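Local coordinates for protein peptidase M14, carboxypeptidase A (Thermoplasmatales archaeon SCGC AB-540-F20, PDB 4XED) that is a PKD domain of an M14-like archaeal peptidase, binds calcium, and probably serves in protein binding rather than in peptide cleavage itself, at residues Pro10-Pro15 and Val76-Lys81. Numbering follows the deposited sequence.
With EDO (1,2-ethanediol), chain C.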
loop_
_atom_site.group_PDB
_atom_site.type_symbol
_atom_site.label_atom_id
_atom_site.label_comp_id
_atom_site.label_asym_id
_atom_site.label_seq_id
_atom_site.Cartn_x
_atom_site.Cartn_y
_atom_site.Cartn_z
ATOM N N PRO A 10 5.962 4.720 -1.148
ATOM C CA PRO A 10 5.976 3.276 -0.932
ATOM C C PRO A 10 6.073 2.442 -2.186
ATOM O O PRO A 10 5.624 2.839 -3.266
ATOM C CB PRO A 10 4.640 3.015 -0.227
ATOM C CG PRO A 10 4.326 4.325 0.473
ATOM C CD PRO A 10 4.790 5.349 -0.491
ATOM N N ASN A 11 6.630 1.258 -1.992
ATOM C CA ASN A 11 6.643 0.206 -2.988
ATOM C C ASN A 11 5.578 -0.836 -2.635
ATOM O O ASN A 11 5.397 -1.178 -1.471
ATOM C CB ASN A 11 8.020 -0.454 -3.016
ATOM C CG ASN A 11 9.086 0.444 -3.547
ATOM O OD1 ASN A 11 9.209 0.618 -4.766
ATOM N ND2 ASN A 11 9.792 1.120 -2.647
ATOM N N VAL A 12 4.929 -1.370 -3.680
ATOM C CA VAL A 12 3.898 -2.397 -3.579
ATOM C C VAL A 12 4.192 -3.531 -4.558
ATOM O O VAL A 12 4.235 -3.271 -5.758
ATOM C CB VAL A 12 2.489 -1.828 -3.946
ATOM C CG1 VAL A 12 1.421 -2.891 -3.732
ATOM C CG2 VAL A 12 2.188 -0.518 -3.226
ATOM N N THR A 13 4.408 -4.751 -4.075
ATOM C CA THR A 13 4.579 -5.877 -4.990
ATOM C C THR A 13 3.597 -6.988 -4.661
ATOM O O THR A 13 3.245 -7.201 -3.502
ATOM C CB THR A 13 6.048 -6.430 -5.007
ATOM O OG1 THR A 13 6.407 -6.914 -3.712
ATOM C CG2 THR A 13 7.025 -5.357 -5.437
ATOM N N GLY A 14 3.192 -7.722 -5.687
ATOM C CA GLY A 14 2.324 -8.870 -5.508
ATOM C C GLY A 14 1.748 -9.207 -6.867
ATOM O O GLY A 14 2.150 -8.635 -7.885
ATOM N N PRO A 15 0.827 -10.188 -6.899
ATOM C CA PRO A 15 0.278 -10.652 -8.179
ATOM C C PRO A 15 -0.497 -9.559 -8.908
ATOM O O PRO A 15 -1.331 -8.868 -8.317
ATOM C CB PRO A 15 -0.650 -11.776 -7.772
ATOM C CG PRO A 15 -0.298 -12.131 -6.452
ATOM C CD PRO A 15 0.353 -10.981 -5.770
ATOM N N VAL A 76 -4.095 -0.491 -7.147
ATOM C CA VAL A 76 -3.739 -0.528 -5.742
ATOM C C VAL A 76 -2.740 0.620 -5.515
ATOM O O VAL A 76 -1.773 0.759 -6.278
ATOM C CB VAL A 76 -3.099 -1.863 -5.370
ATOM C CG1 VAL A 76 -2.621 -1.871 -3.943
ATOM C CG2 VAL A 76 -4.074 -2.999 -5.640
ATOM N N ARG A 77 -2.971 1.448 -4.504
ATOM C CA ARG A 77 -2.073 2.566 -4.228
ATOM C C ARG A 77 -1.751 2.598 -2.749
ATOM O O ARG A 77 -2.583 2.231 -1.899
ATOM C CB ARG A 77 -2.690 3.906 -4.655
ATOM C CG ARG A 77 -3.151 3.932 -6.097
ATOM C CD ARG A 77 -3.247 5.370 -6.587
ATOM N NE ARG A 77 -4.192 6.159 -5.817
ATOM C CZ ARG A 77 -4.318 7.474 -5.911
ATOM N NH1 ARG A 77 -3.577 8.175 -6.763
ATOM N NH2 ARG A 77 -5.215 8.086 -5.180
ATOM N N ALA A 78 -0.538 3.058 -2.436
ATOM C CA ALA A 78 -0.139 3.228 -1.054
ATOM C C ALA A 78 0.675 4.488 -0.889
ATOM O O ALA A 78 1.569 4.775 -1.669
ATOM C CB ALA A 78 0.647 2.031 -0.565
ATOM N N LYS A 79 0.354 5.241 0.160
ATOM C CA LYS A 79 1.166 6.390 0.607
ATOM C C LYS A 79 1.475 6.205 2.093
ATOM O O LYS A 79 0.870 5.346 2.751
ATOM C CB LYS A 79 0.483 7.724 0.312
ATOM C CG LYS A 79 -0.809 7.935 1.057
ATOM C CD LYS A 79 -1.434 9.305 0.775
ATOM C CE LYS A 79 -2.875 9.362 1.332
ATOM N NZ LYS A 79 -3.429 10.767 1.252
ATOM N N ALA A 80 2.432 6.976 2.600
ATOM C CA ALA A 80 2.829 6.824 3.985
ATOM C C ALA A 80 2.962 8.223 4.590
ATOM O O ALA A 80 3.247 9.212 3.902
ATOM C CB ALA A 80 4.147 6.098 4.086
ATOM N N LYS A 81 2.807 8.325 5.908
ATOM C CA LYS A 81 3.078 9.575 6.594
ATOM C C LYS A 81 3.828 9.263 7.863
ATOM O O LYS A 81 3.652 8.224 8.488
ATOM C CB LYS A 81 1.811 10.358 6.889
ATOM C CG LYS A 81 0.981 9.820 8.017
ATOM C CD LYS A 81 -0.307 10.640 8.182
ATOM C CE LYS A 81 -1.186 10.015 9.217
ATOM N NZ LYS A 81 -2.412 10.825 9.464
HETATM C C1 EDO C . -7.001 10.302 1.849
HETATM O O1 EDO C . -5.865 10.707 2.596
HETATM C C2 EDO C . -6.527 9.876 0.469
HETATM O O2 EDO C . -7.613 9.996 -0.460
#
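One face of the Pro10 ring lies over Ala78 O, tilted so that CG and CD come closest, each 3.5 Å from that oxygen. On the same face Ala78 CB sits beside Pro10 CB at 4.1 Å. At the ring's edge Pro10 CG approaches Lys79 CA (3.8 Å), and across the ring plane, still nearest this corner, Ala80 CB is 4.0 Å from Pro10 CG. Ser88 also touches the ring. Farther along, the rotamer of Val12 (chi1 -176°) turns CG2 to Ala78 CB at 4.0 Å and CG1 to Val76 CG1 at 4.2 Å, where the two valines meet at a slant. Phe28 touches both Val12 and Ala78. The CB of Lys79 is directed away from Pro10-Pro15; its NZ donates to O1 of an ethanediol, probably from the crystallisation liquor (2.8 Å), and forms a salt bridge with Glu87. Cutting Pro10 back to an alanine removes CG and CD and would probably leave Ala78 O without the ring face over it and the Ala80 methyl without its neighbour. The two sheets of this Ig-like sandwich, one with strand 11-13 and the other with 72-82, thus meet here through van der Waals packing of small apolar side chains and a proline ring against a backbone carbonyl, with no hydrogen bond between the segments.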